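Local coordinates for protein 4-oxalocrotonate decarboxylase NahK (Pseudomonas putida, PDB 5D2J) that catalyses the metal-dependent decarboxylation of (3E)-2-oxohex-3-enedioate to 2-oxopent-4-enoate and carbon dioxide in the breakdown of aromatic hydrocarbons, at residues Ile32-Asn37 / Lys157-Ser162; Ala45-Val50 / Val163-Ala168; Pro111-Glu116 / Pro144-Ile149. The protein carries 1 engineered substitution. All coordinates share one frame; numbering follows the deposited sequence.

Contact 1 of 3, residues Ile32-Asn37 / Lys157-Ser162; sequences IGKVTN and KFDPIS. Engineered in segment 157-162: P160 (natural residue Leu).
T36 and D159 meet in the tight part of this contact. The hydroxyl OG1 of T36 donates a hydrogen bond to OD2 of D159 over only 2.5 Å. It meets OD2 on the syn side, 19° out of the carboxylate plane. T36 OG1 can point this way because it sits between its own backbone N and carbonyl carbon (chi1 52°). The methyl of T36 takes the position beside the backbone N, and its CG2 rests 3.8 Å from CG2 of I161. S162 lies beside T36. Its OG accepts a weak bond from the backbone N of T36, and V35 CG2 lies alongside the same oxygen.

D159 is the N-cap of helix 160-165. Its OD1 takes two donors from S162. The backbone N comes in at 2.9 Å, nearly along the C-O axis, and OG comes from above the carboxylate plane at 2.8 Å. One carboxylate oxygen thus caps the helix while the other ties it to the loop that follows helix 12-27. P160, the first residue of the helix, is an engineered replacement for leucine and does not touch 32-37.

The K34 side is looser and partly open to solvent. The aliphatic part of K34 runs past the backbone of K157 and F158, with CD 3.8 Å from CA of F158. The chain then bends at chi4, which brings NZ back to its own loop. There NZ donates to OD1 of N37 at 2.6 Å and to OG1 of T36. Its salt bridge to OD2 of D159 is long, at 3.7 Å. At the outer edge a water accepts from N of K34 and donates weakly to O of K157. The K157 amine leads away from the loop.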
ATOM      1  N   ILE A  32       4.500 -12.410 -13.886  1.00 14.80           N
ATOM      2  CA  ILE A  32       5.746 -12.297 -14.637  1.00 16.05           C
ATOM      3  C   ILE A  32       6.905 -12.761 -13.760  1.00 19.69           C
ATOM      4  O   ILE A  32       6.758 -12.884 -12.537  1.00 19.34           O
ATOM      5  CB  ILE A  32       6.015 -10.839 -15.095  1.00 15.94           C
ATOM      6  CG1 ILE A  32       5.981  -9.871 -13.910  1.00 15.73           C
ATOM      7  CG2 ILE A  32       5.008 -10.400 -16.160  1.00 17.63           C
ATOM      8  CD1 ILE A  32       6.485  -8.472 -14.271  1.00 12.47           C
ATOM      9  N   GLY A  33       8.054 -13.034 -14.374  1.00 14.64           N
ATOM     10  CA  GLY A  33       9.243 -13.374 -13.609  1.00 16.53           C
ATOM     11  C   GLY A  33       9.735 -12.126 -12.895  1.00 18.29           C
ATOM     12  O   GLY A  33       9.469 -11.009 -13.357  1.00 20.67           O
ATOM     13  N   LYS A  34      10.439 -12.284 -11.773  1.00 18.16           N
ATOM     14  CA  LYS A  34      10.934 -11.099 -11.072  1.00 21.93           C
ATOM     15  C   LYS A  34      11.984 -10.386 -11.922  1.00 18.11           C
ATOM     16  O   LYS A  34      12.903 -11.014 -12.458  1.00 18.66           O
ATOM     17  CB  LYS A  34      11.429 -11.415  -9.648  1.00 27.06           C
ATOM     18  CG  LYS A  34      12.744 -12.152  -9.538  1.00 30.34           C
ATOM     19  CD  LYS A  34      13.117 -12.365  -8.075  1.00 28.79           C
ATOM     20  CE  LYS A  34      14.369 -13.226  -7.931  1.00 38.63           C
ATOM     21  NZ  LYS A  34      15.565 -12.601  -8.571  1.00 41.29           N
ATOM     22  N   VAL A  35      11.829  -9.077 -12.062  1.00 19.06           N
ATOM     23  CA  VAL A  35      12.604  -8.332 -13.057  1.00 17.65           C
ATOM     24  C   VAL A  35      14.102  -8.317 -12.780  1.00 22.11           C
ATOM     25  O   VAL A  35      14.902  -8.141 -13.696  1.00 22.42           O
ATOM     26  CB  VAL A  35      12.057  -6.899 -13.272  1.00 23.08           C
ATOM     27  CG1 VAL A  35      10.693  -6.961 -13.943  1.00 22.86           C
ATOM     28  CG2 VAL A  35      11.980  -6.125 -11.951  1.00 20.59           C
ATOM     29  N   THR A  36      14.481  -8.528 -11.523  1.00 15.60           N
ATOM     30  CA  THR A  36      15.895  -8.596 -11.162  1.00 17.17           C
ATOM     31  C   THR A  36      16.570  -9.869 -11.675  1.00 21.66           C
ATOM     32  O   THR A  36      17.790 -10.014 -11.582  1.00 22.78           O
ATOM     33  CB  THR A  36      16.104  -8.470  -9.644  1.00 20.64           C
ATOM     34  OG1 THR A  36      15.276  -9.424  -8.968  1.00 24.79           O
ATOM     35  CG2 THR A  36      15.731  -7.073  -9.179  1.00 20.20           C
ATOM     36  N   ASN A  37      15.786 -10.799 -12.210  1.00 23.13           N
ATOM     37  CA  ASN A  37      16.374 -11.950 -12.887  1.00 22.99           C
ATOM     38  C   ASN A  37      17.058 -11.503 -14.173  1.00 22.70           C
ATOM     39  O   ASN A  37      18.094 -12.043 -14.564  1.00 29.20           O
ATOM     40  CB  ASN A  37      15.309 -13.005 -13.206  1.00 22.66           C
ATOM     41  CG  ASN A  37      14.973 -13.881 -12.018  1.00 28.81           C
ATOM     42  OD1 ASN A  37      15.548 -13.739 -10.937  1.00 29.88           O
ATOM     43  ND2 ASN A  37      14.031 -14.796 -12.212  1.00 28.02           N
ATOM     44  N   LYS A 157       7.338 -15.227  -5.805  1.00 43.36           N
ATOM     45  CA  LYS A 157       8.779 -15.387  -5.972  1.00 44.34           C
ATOM     46  C   LYS A 157       9.406 -14.055  -6.359  1.00 43.63           C
ATOM     47  O   LYS A 157       9.598 -13.783  -7.547  1.00 38.88           O
ATOM     48  CB  LYS A 157       9.093 -16.400  -7.078  1.00 44.92           C
ATOM     49  CG  LYS A 157       8.693 -17.833  -6.789  1.00 51.33           C
ATOM     50  CD  LYS A 157       9.576 -18.797  -7.590  1.00 57.57           C
ATOM     51  CE  LYS A 157       8.799 -20.001  -8.103  1.00 60.65           C
ATOM     52  NZ  LYS A 157       8.178 -20.774  -6.993  1.00 61.24           N
ATOM     53  N   PHE A 158       9.739 -13.233  -5.367  1.00 40.09           N
ATOM     54  CA  PHE A 158      10.277 -11.907  -5.651  1.00 32.85           C
ATOM     55  C   PHE A 158      11.409 -11.441  -4.714  1.00 38.23           C
ATOM     56  O   PHE A 158      11.968 -12.236  -3.956  1.00 41.48           O
ATOM     57  CB  PHE A 158       9.142 -10.878  -5.690  1.00 26.86           C
ATOM     58  CG  PHE A 158       8.201 -10.943  -4.514  1.00 28.87           C
ATOM     59  CD1 PHE A 158       8.680 -10.934  -3.210  1.00 30.77           C
ATOM     60  CD2 PHE A 158       6.827 -10.967  -4.720  1.00 25.46           C
ATOM     61  CE1 PHE A 158       7.810 -10.976  -2.133  1.00 34.10           C
ATOM     62  CE2 PHE A 158       5.949 -11.005  -3.649  1.00 26.83           C
ATOM     63  CZ  PHE A 158       6.441 -11.012  -2.352  1.00 35.07           C
ATOM     64  N   ASP A 159      11.756 -10.157  -4.806  1.00 35.62           N
ATOM     65  CA  ASP A 159      12.684  -9.502  -3.876  1.00 30.47           C
ATOM     66  C   ASP A 159      12.201  -8.053  -3.704  1.00 19.46           C
ATOM     67  O   ASP A 159      11.330  -7.624  -4.452  1.00 20.16           O
ATOM     68  CB  ASP A 159      14.146  -9.618  -4.360  1.00 33.25           C
ATOM     69  CG  ASP A 159      14.366  -9.102  -5.780  1.00 34.57           C
ATOM     70  OD1 ASP A 159      13.662  -8.181  -6.221  1.00 26.95           O
ATOM     71  OD2 ASP A 159      15.286  -9.613  -6.455  1.00 38.37           O
ATOM     72  N   PRO A 160      12.721  -7.298  -2.708  1.00 19.64           N
ATOM     73  CA  PRO A 160      12.107  -5.979  -2.473  1.00 16.38           C
ATOM     74  C   PRO A 160      12.276  -4.992  -3.628  1.00 17.16           C
ATOM     75  O   PRO A 160      11.402  -4.154  -3.848  1.00 17.75           O
ATOM     76  CB  PRO A 160      12.847  -5.459  -1.232  1.00 22.03           C
ATOM     77  CG  PRO A 160      14.141  -6.187  -1.231  1.00 27.16           C
ATOM     78  CD  PRO A 160      13.813  -7.562  -1.753  1.00 23.22           C
ATOM     79  N   ILE A 161      13.387  -5.082  -4.350  1.00 20.95           N
ATOM     80  CA  ILE A 161      13.601  -4.212  -5.511  1.00 20.69           C
ATOM     81  C   ILE A 161      12.546  -4.470  -6.598  1.00 16.35           C
ATOM     82  O   ILE A 161      11.918  -3.533  -7.099  1.00 16.47           O
ATOM     83  CB  ILE A 161      15.050  -4.324  -6.025  1.00 19.92           C
ATOM     84  CG1 ILE A 161      15.989  -3.648  -5.021  1.00 19.43           C
ATOM     85  CG2 ILE A 161      15.208  -3.699  -7.407  1.00 19.64           C
ATOM     86  CD1 ILE A 161      17.457  -3.874  -5.289  1.00 24.08           C
ATOM     87  N   SER A 162      12.322  -5.738  -6.929  1.00 18.40           N
ATOM     88  CA  SER A 162      11.267  -6.092  -7.871  1.00 15.36           C
ATOM     89  C   SER A 162       9.905  -5.624  -7.366  1.00 16.51           C
ATOM     90  O   SER A 162       9.076  -5.134  -8.135  1.00 15.65           O
ATOM     91  CB  SER A 162      11.250  -7.603  -8.123  1.00 16.08           C
ATOM     92  OG  SER A 162      12.453  -8.043  -8.730  1.00 20.52           O
TER
HETATM   93  O   HOH W   1      10.628 -15.101 -10.607  1.00 40.08           O

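Contact 2 of 3, residues Ala45-Val50 / Val163-Ala168; sequences ADAYDV and VVADNA. With 0L1 (hexanedioic acid), chain E.
Y48 and V164 make the one aromatic contact here. Methyl CG1 of V164 sits over the centre of the Y48 ring, 3.4 Å from its centroid and 8° off the ring normal. This is a CH-pi contact made squarely on the face. V164 turns CG1 to the ring by placing it opposite its backbone N (chi1 167°). The CB of Y48 leaves its helix away from 163-168, and the ring then swings back to V164.

The remaining side-chain contacts are aliphatic. CB of A47 packs 3.7 Å from CG1 of V164, so this methyl is shared between an alanine and the ring. CB of A47 also faces CB of A165 at 4.2 Å. CG1 of V50 lies 4.1 Å from CB of A165 and touches its carbonyl O as well. Small residues let helix 44-60 come close to helix 160-165: CA of A47 and CA of A165 are 4.4 Å apart, and O of A47 lies 3.6 Å from CA of A165. I22 of helix 12-27 also touches V50 and A165.

The polar bonds lie outside the interface itself. The OH of Y48 is hydrogen-bonded to N of Y88, which fixes the far end of the ring. Just beyond 45-50, NE2 of Q51 bonds to O of V164. Helix 160-165 closes in a Schellman motif, with N167 as C-prime residue: N of A168 bonds to O of V163, and N of N167 to O of V164. The turn brings A168 O to 3.4 Å from C3 of the bound hexanedioic acid. The same oxygen accepts from NZ of K69, which also bonds the ligand.

Between the two segments, then, apolar shape alone does the joining.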
ATOM      1  N   ALA A  45      16.810   2.871  -6.488  1.00 17.77           N
ATOM      2  CA  ALA A  45      16.542   4.077  -7.259  1.00 16.10           C
ATOM      3  C   ALA A  45      16.013   3.711  -8.643  1.00 15.09           C
ATOM      4  O   ALA A  45      15.100   4.366  -9.153  1.00 19.25           O
ATOM      5  CB  ALA A  45      17.795   4.934  -7.361  1.00 17.54           C
ATOM      6  N   ASP A  46      16.583   2.671  -9.248  1.00 15.32           N
ATOM      7  CA  ASP A  46      16.052   2.144 -10.507  1.00 14.49           C
ATOM      8  C   ASP A  46      14.597   1.727 -10.335  1.00 14.96           C
ATOM      9  O   ASP A  46      13.746   2.066 -11.148  1.00 14.77           O
ATOM     10  CB  ASP A  46      16.840   0.914 -10.972  1.00 15.07           C
ATOM     11  CG  ASP A  46      18.213   1.247 -11.503  1.00 19.60           C
ATOM     12  OD1 ASP A  46      18.393   2.331 -12.107  1.00 20.93           O
ATOM     13  OD2 ASP A  46      19.118   0.400 -11.327  1.00 20.25           O
ATOM     14  N   ALA A  47      14.317   0.975  -9.273  1.00 15.63           N
ATOM     15  CA  ALA A  47      12.986   0.421  -9.075  1.00 12.18           C
ATOM     16  C   ALA A  47      11.983   1.539  -8.842  1.00 12.30           C
ATOM     17  O   ALA A  47      10.848   1.489  -9.325  1.00 12.44           O
ATOM     18  CB  ALA A  47      12.983  -0.548  -7.909  1.00 12.57           C
ATOM     19  N   TYR A  48      12.388   2.552  -8.089  1.00 13.44           N
ATOM     20  CA  TYR A  48      11.482   3.666  -7.871  1.00 11.86           C
ATOM     21  C   TYR A  48      11.314   4.476  -9.158  1.00 13.81           C
ATOM     22  O   TYR A  48      10.226   4.981  -9.420  1.00 12.24           O
ATOM     23  CB  TYR A  48      11.935   4.535  -6.697  1.00 12.44           C
ATOM     24  CG  TYR A  48      11.458   4.021  -5.356  1.00 13.01           C
ATOM     25  CD1 TYR A  48      10.104   4.003  -5.045  1.00 13.47           C
ATOM     26  CD2 TYR A  48      12.358   3.557  -4.403  1.00 14.30           C
ATOM     27  CE1 TYR A  48       9.654   3.538  -3.813  1.00 13.27           C
ATOM     28  CE2 TYR A  48      11.919   3.088  -3.164  1.00 15.80           C
ATOM     29  CZ  TYR A  48      10.563   3.081  -2.883  1.00 14.72           C
ATOM     30  OH  TYR A  48      10.113   2.617  -1.663  1.00 15.41           O
ATOM     31  N   ASP A  49      12.366   4.571  -9.969  1.00 13.17           N
ATOM     32  CA  ASP A  49      12.243   5.173 -11.304  1.00 14.91           C
ATOM     33  C   ASP A  49      11.155   4.462 -12.103  1.00 14.69           C
ATOM     34  O   ASP A  49      10.308   5.104 -12.729  1.00 12.67           O
ATOM     35  CB  ASP A  49      13.572   5.110 -12.083  1.00 15.85           C
ATOM     36  CG  ASP A  49      14.562   6.177 -11.648  1.00 17.36           C
ATOM     37  OD1 ASP A  49      14.193   7.037 -10.812  1.00 17.65           O
ATOM     38  OD2 ASP A  49      15.708   6.169 -12.149  1.00 15.54           O
ATOM     39  N   VAL A  50      11.184   3.132 -12.072  1.00 10.91           N
ATOM     40  CA  VAL A  50      10.189   2.335 -12.784  1.00 11.59           C
ATOM     41  C   VAL A  50       8.794   2.581 -12.201  1.00 13.11           C
ATOM     42  O   VAL A  50       7.844   2.816 -12.944  1.00 11.69           O
ATOM     43  CB  VAL A  50      10.540   0.838 -12.754  1.00 12.22           C
ATOM     44  CG1 VAL A  50       9.389  -0.002 -13.299  1.00 15.85           C
ATOM     45  CG2 VAL A  50      11.802   0.584 -13.564  1.00 14.29           C
ATOM     46  N   VAL A 163       9.673  -5.768  -6.066  1.00 13.79           N
ATOM     47  CA  VAL A 163       8.394  -5.378  -5.485  1.00 12.76           C
ATOM     48  C   VAL A 163       8.154  -3.874  -5.592  1.00 15.33           C
ATOM     49  O   VAL A 163       7.044  -3.438  -5.920  1.00 12.75           O
ATOM     50  CB  VAL A 163       8.281  -5.876  -4.030  1.00 13.07           C
ATOM     51  CG1 VAL A 163       7.091  -5.241  -3.313  1.00 13.97           C
ATOM     52  CG2 VAL A 163       8.170  -7.393  -4.037  1.00 13.71           C
ATOM     53  N   VAL A 164       9.193  -3.080  -5.341  1.00 14.39           N
ATOM     54  CA  VAL A 164       9.076  -1.630  -5.524  1.00 12.03           C
ATOM     55  C   VAL A 164       8.711  -1.285  -6.964  1.00 12.04           C
ATOM     56  O   VAL A 164       7.847  -0.443  -7.211  1.00 12.22           O
ATOM     57  CB  VAL A 164      10.369  -0.901  -5.116  1.00 18.39           C
ATOM     58  CG1 VAL A 164      10.346   0.544  -5.595  1.00 15.68           C
ATOM     59  CG2 VAL A 164      10.525  -0.947  -3.607  1.00 17.81           C
ATOM     60  N   ALA A 165       9.360  -1.955  -7.909  1.00 12.80           N
ATOM     61  CA  ALA A 165       9.111  -1.710  -9.325  1.00 13.10           C
ATOM     62  C   ALA A 165       7.667  -2.054  -9.699  1.00 13.35           C
ATOM     63  O   ALA A 165       7.098  -1.459 -10.615  1.00 15.46           O
ATOM     64  CB  ALA A 165      10.088  -2.510 -10.166  1.00 14.29           C
ATOM     65  N   ASP A 166       7.088  -3.013  -8.975  1.00 12.06           N
ATOM     66  CA  ASP A 166       5.705  -3.464  -9.174  1.00 12.80           C
ATOM     67  C   ASP A 166       4.742  -2.703  -8.245  1.00 12.13           C
ATOM     68  O   ASP A 166       3.674  -3.198  -7.865  1.00 14.34           O
ATOM     69  CB  ASP A 166       5.631  -4.997  -8.950  1.00 13.47           C
ATOM     70  CG  ASP A 166       4.233  -5.587  -9.186  1.00 14.24           C
ATOM     71  OD1 ASP A 166       3.557  -5.192 -10.165  1.00 12.37           O
ATOM     72  OD2 ASP A 166       3.818  -6.471  -8.393  1.00 13.78           O
ATOM     73  N   ASN A 167       5.118  -1.477  -7.892  1.00 11.11           N
ATOM     74  CA  ASN A 167       4.259  -0.586  -7.108  1.00  9.85           C
ATOM     75  C   ASN A 167       3.808  -1.210  -5.787  1.00 12.89           C
ATOM     76  O   ASN A 167       2.669  -1.027  -5.357  1.00 12.97           O
ATOM     77  CB  ASN A 167       3.037  -0.141  -7.922  1.00 10.96           C
ATOM     78  CG  ASN A 167       2.310   1.031  -7.289  1.00 14.33           C
ATOM     79  OD1 ASN A 167       2.933   1.862  -6.631  1.00 14.09           O
ATOM     80  ND2 ASN A 167       0.990   1.099  -7.476  1.00  9.51           N
ATOM     81  N   ALA A 168       4.709  -1.966  -5.170  1.00 11.85           N
ATOM     82  CA  ALA A 168       4.456  -2.591  -3.876  1.00  9.77           C
ATOM     83  C   ALA A 168       3.192  -3.443  -3.879  1.00 14.52           C
ATOM     84  O   ALA A 168       2.473  -3.468  -2.880  1.00 12.45           O
ATOM     85  CB  ALA A 168       4.363  -1.522  -2.779  1.00 14.19           C
TER
HETATM   86  O1  0L1 E 303       2.838  -4.317   2.659  1.00 22.83           O
HETATM   87  C2  0L1 E 303       2.372  -4.042   1.517  1.00 25.22           C
HETATM   88  O2  0L1 E 303       1.245  -3.481   1.423  1.00 19.69           O
HETATM   89  C3  0L1 E 303       3.163  -4.381   0.269  1.00 23.68           C
HETATM   90  C4  0L1 E 303       3.569  -5.843   0.286  1.00 23.71           C
HETATM   91  C5  0L1 E 303       4.262  -6.176  -1.017  1.00 27.84           C
HETATM   92  C6  0L1 E 303       4.828  -7.584  -0.989  1.00 28.95           C
HETATM   93  C7  0L1 E 303       3.734  -8.621  -1.133  1.00 29.82           C
HETATM   94  O4  0L1 E 303       3.041  -8.663  -2.185  1.00 20.97           O
HETATM   95  O3  0L1 E 303       3.523  -9.463  -0.213  1.00 24.21           O

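Contact 3 of 3, residues Pro111-Glu116 / Pro144-Ile149; sequences PKIEAE and PTVEVI. With MG (magnesium ion), chain C; 0L1 (hexanedioic acid), chain E.
E147 OE1 is gripped by a magnesium ion at 2.1 Å, and the same ion binds E114 OE1 and E116 OE2 from the neighbouring strand. Oxygen O2 of the bound hexanedioic acid and two waters complete six ligands. OE1 of E114 lies 3.2 Å from OE1 of E147, a closeness that the shared cation probably makes tolerable. The carboxylates of E116 and E147 are turned 82° against each other. E147 reaches the metal with CG anti to its backbone N (chi1 -165°), and its second oxygen, OE2, forms a salt bridge with K69. One water bridges to the ligand: it donates to O1 of hexanedioic acid at 2.6 Å and weakly to OE2 of E114. The other donates to OE1 of E116.

Strands 112-116 and 144-149 run antiparallel beneath the ion. K112-I149, E114-E147 and E116-T145 are hydrogen-bonded pairs. The N of E147 reaches O of E114 at 2.8 Å, and N of E114 bonds back to O of E147. Alternation along the strands puts E114, E116 and E147 on one face, since E114 and E147 are paired.

I149 shares that face. Its CG2 lies 3.7 Å from OE1 of E114, and its CD1 packs 4.0 Å from CD of E114, across the glutamate chain at about a right angle. An alanine here would probably leave E114 without its apolar neighbour and freer to shift at the metal.

The face with I113, A115, V146 and V148 is lined by apolar side chains. I113 CG2 meets V148 CG2 at 4.0 Å, and CB of I113 meets CG1 of V146. A metal held by three acidic side chains from adjacent strands, with the ligand beside it, is the active-site arrangement of the fumarylacetoacetate hydrolase fold.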
ATOM      1  N   PRO A 111      -4.827 -12.772  -5.162  1.00 13.60           N
ATOM      2  CA  PRO A 111      -4.972 -11.677  -4.196  1.00 12.81           C
ATOM      3  C   PRO A 111      -5.009 -12.110  -2.742  1.00 13.41           C
ATOM      4  O   PRO A 111      -5.395 -13.241  -2.421  1.00 15.37           O
ATOM      5  CB  PRO A 111      -6.318 -11.056  -4.584  1.00 16.38           C
ATOM      6  CG  PRO A 111      -7.106 -12.218  -5.130  1.00 13.54           C
ATOM      7  CD  PRO A 111      -6.078 -13.013  -5.909  1.00 17.42           C
ATOM      8  N   LYS A 112      -4.591 -11.194  -1.875  1.00 13.72           N
ATOM      9  CA  LYS A 112      -4.704 -11.364  -0.434  1.00 14.47           C
ATOM     10  C   LYS A 112      -5.209 -10.058   0.139  1.00 12.03           C
ATOM     11  O   LYS A 112      -5.088  -9.014  -0.499  1.00 11.91           O
ATOM     12  CB  LYS A 112      -3.341 -11.662   0.190  1.00 13.67           C
ATOM     13  CG  LYS A 112      -2.739 -12.998  -0.177  1.00 16.63           C
ATOM     14  CD  LYS A 112      -1.435 -13.203   0.572  1.00 23.23           C
ATOM     15  CE  LYS A 112      -0.648 -14.359  -0.012  1.00 35.67           C
ATOM     16  NZ  LYS A 112       0.563 -14.631   0.802  1.00 45.63           N
ATOM     17  N   ILE A 113      -5.750 -10.099   1.355  1.00 12.33           N
ATOM     18  CA  ILE A 113      -6.197  -8.870   1.998  1.00 11.74           C
ATOM     19  C   ILE A 113      -5.469  -8.626   3.324  1.00 11.80           C
ATOM     20  O   ILE A 113      -5.062  -9.571   3.988  1.00 13.69           O
ATOM     21  CB  ILE A 113      -7.714  -8.876   2.225  1.00 15.24           C
ATOM     22  CG1 ILE A 113      -8.111 -10.099   3.049  1.00 18.61           C
ATOM     23  CG2 ILE A 113      -8.450  -8.873   0.884  1.00 17.06           C
ATOM     24  CD1 ILE A 113      -9.555 -10.078   3.470  1.00 23.08           C
ATOM     25  N   GLU A 114      -5.301  -7.350   3.670  1.00 11.69           N
ATOM     26  CA  GLU A 114      -4.652  -6.903   4.906  1.00 14.71           C
ATOM     27  C   GLU A 114      -5.534  -5.805   5.456  1.00 12.02           C
ATOM     28  O   GLU A 114      -5.972  -4.939   4.697  1.00 15.61           O
ATOM     29  CB  GLU A 114      -3.321  -6.199   4.621  1.00 23.68           C
ATOM     30  CG  GLU A 114      -2.260  -6.926   3.839  1.00 33.17           C
ATOM     31  CD  GLU A 114      -1.019  -6.056   3.652  1.00 27.91           C
ATOM     32  OE1 GLU A 114      -1.059  -5.082   2.851  1.00 21.21           O
ATOM     33  OE2 GLU A 114      -0.006  -6.335   4.324  1.00 31.23           O
ATOM     34  N   ALA A 115      -5.755  -5.790   6.767  1.00 12.43           N
ATOM     35  CA  ALA A 115      -6.453  -4.651   7.384  1.00 14.22           C
ATOM     36  C   ALA A 115      -5.452  -3.554   7.745  1.00 15.30           C
ATOM     37  O   ALA A 115      -4.364  -3.847   8.238  1.00 14.33           O
ATOM     38  CB  ALA A 115      -7.202  -5.094   8.612  1.00 14.75           C
ATOM     39  N   GLU A 116      -5.799  -2.296   7.470  1.00 11.77           N
ATOM     40  CA  GLU A 116      -4.901  -1.175   7.729  1.00 14.52           C
ATOM     41  C   GLU A 116      -5.707   0.003   8.249  1.00 15.03           C
ATOM     42  O   GLU A 116      -6.944  -0.044   8.271  1.00 14.13           O
ATOM     43  CB  GLU A 116      -4.149  -0.770   6.449  1.00 13.98           C
ATOM     44  CG  GLU A 116      -3.609  -1.962   5.658  1.00 15.37           C
ATOM     45  CD  GLU A 116      -2.486  -1.613   4.698  1.00 15.91           C
ATOM     46  OE1 GLU A 116      -2.054  -0.442   4.662  1.00 13.63           O
ATOM     47  OE2 GLU A 116      -2.020  -2.533   3.987  1.00 18.39           O
ATOM     48  N   PRO A 144     -10.677   3.601   8.229  1.00 12.62           N
ATOM     49  CA  PRO A 144     -10.499   2.139   8.204  1.00 11.64           C
ATOM     50  C   PRO A 144     -10.424   1.640   6.761  1.00 13.67           C
ATOM     51  O   PRO A 144     -11.297   1.958   5.940  1.00 14.22           O
ATOM     52  CB  PRO A 144     -11.763   1.625   8.900  1.00 11.49           C
ATOM     53  CG  PRO A 144     -12.116   2.741   9.876  1.00 12.63           C
ATOM     54  CD  PRO A 144     -11.805   4.008   9.088  1.00 11.31           C
ATOM     55  N   THR A 145      -9.373   0.886   6.444  1.00 11.88           N
ATOM     56  CA  THR A 145      -9.101   0.513   5.059  1.00 11.09           C
ATOM     57  C   THR A 145      -8.596  -0.918   4.984  1.00 16.57           C
ATOM     58  O   THR A 145      -7.730  -1.324   5.763  1.00 20.74           O
ATOM     59  CB  THR A 145      -8.018   1.421   4.445  1.00 11.79           C
ATOM     60  OG1 THR A 145      -8.384   2.801   4.611  1.00 14.33           O
ATOM     61  CG2 THR A 145      -7.843   1.120   2.949  1.00 11.06           C
ATOM     62  N   VAL A 146      -9.137  -1.688   4.046  1.00 11.95           N
ATOM     63  CA  VAL A 146      -8.629  -3.033   3.801  1.00 10.25           C
ATOM     64  C   VAL A 146      -7.922  -3.006   2.457  1.00 14.54           C
ATOM     65  O   VAL A 146      -8.517  -2.594   1.453  1.00 13.80           O
ATOM     66  CB  VAL A 146      -9.766  -4.061   3.753  1.00 13.05           C
ATOM     67  CG1 VAL A 146      -9.228  -5.456   3.379  1.00 16.24           C
ATOM     68  CG2 VAL A 146     -10.481  -4.102   5.090  1.00 12.33           C
ATOM     69  N   GLU A 147      -6.649  -3.405   2.426  1.00 11.51           N
ATOM     70  CA  GLU A 147      -5.937  -3.442   1.151  1.00 11.00           C
ATOM     71  C   GLU A 147      -6.092  -4.802   0.512  1.00 13.28           C
ATOM     72  O   GLU A 147      -6.093  -5.822   1.198  1.00 14.43           O
ATOM     73  CB  GLU A 147      -4.436  -3.147   1.284  1.00 10.61           C
ATOM     74  CG  GLU A 147      -3.815  -2.832  -0.099  1.00 13.22           C
ATOM     75  CD  GLU A 147      -2.340  -2.461  -0.082  1.00 20.27           C
ATOM     76  OE1 GLU A 147      -1.670  -2.640   0.953  1.00 16.21           O
ATOM     77  OE2 GLU A 147      -1.844  -2.000  -1.135  1.00 18.89           O
ATOM     78  N   VAL A 148      -6.226  -4.815  -0.806  1.00 11.67           N
ATOM     79  CA  VAL A 148      -6.098  -6.058  -1.537  1.00 14.16           C
ATOM     80  C   VAL A 148      -4.739  -5.951  -2.203  1.00 10.95           C
ATOM     81  O   VAL A 148      -4.530  -5.062  -3.027  1.00 13.70           O
ATOM     82  CB  VAL A 148      -7.195  -6.207  -2.610  1.00 12.94           C
ATOM     83  CG1 VAL A 148      -7.057  -7.554  -3.331  1.00 16.19           C
ATOM     84  CG2 VAL A 148      -8.585  -6.065  -1.982  1.00 13.30           C
ATOM     85  N   ILE A 149      -3.801  -6.819  -1.817  1.00 12.52           N
ATOM     86  CA  ILE A 149      -2.480  -6.843  -2.451  1.00 13.07           C
ATOM     87  C   ILE A 149      -2.389  -8.009  -3.428  1.00 12.97           C
ATOM     88  O   ILE A 149      -3.008  -9.061  -3.231  1.00 11.99           O
ATOM     89  CB  ILE A 149      -1.320  -6.919  -1.439  1.00 16.37           C
ATOM     90  CG1 ILE A 149      -1.564  -8.009  -0.398  1.00 16.93           C
ATOM     91  CG2 ILE A 149      -1.095  -5.552  -0.776  1.00 17.64           C
ATOM     92  CD1 ILE A 149      -0.344  -8.314   0.472  1.00 19.77           C
TER
HETATM   93 MG    MG C 301      -0.497  -2.988   2.663  1.00 15.86          MG
HETATM   94  O1  0L1 E 303       2.838  -4.317   2.659  1.00 22.83           O
HETATM   95  C2  0L1 E 303       2.372  -4.042   1.517  1.00 25.22           C
HETATM   96  O2  0L1 E 303       1.245  -3.481   1.423  1.00 19.69           O
HETATM   97  C3  0L1 E 303       3.163  -4.381   0.269  1.00 23.68           C
HETATM   98  C4  0L1 E 303       3.569  -5.843   0.286  1.00 23.71           C
HETATM   99  C5  0L1 E 303       4.262  -6.176  -1.017  1.00 27.84           C
HETATM  100  C6  0L1 E 303       4.828  -7.584  -0.989  1.00 28.95           C
HETATM  101  C7  0L1 E 303       3.734  -8.621  -1.133  1.00 29.82           C
HETATM  102  O4  0L1 E 303       3.041  -8.663  -2.185  1.00 20.97           O
HETATM  103  O3  0L1 E 303       3.523  -9.463  -0.213  1.00 24.21           O
HETATM  104  O   HOH W   2       0.930  -3.535   4.190  1.00 28.93           O
HETATM  105  O   HOH W   3      -0.124  -0.854   2.858  1.00 16.99           O

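Contact 3 lies deep in the chain, contact 2 is buried further out, and contact 1 is partly open to solvent. Contacts 1 and 2 share helix 160-165 and touch: the first holds its start to a loop, the second its last residues to helix 44-60. Strand 139-149 precedes helix 160-165 in the chain, and contact 3 is nested inside the loops closed by both others. The chemistry follows the place. Contact 1 relies on a carboxylate, hydroxyls and a lysine, contact 2 on methyls and a ring, contact 3 on strand pairing and a metal. Contacts 2 and 3 both touch the bound hexanedioic acid.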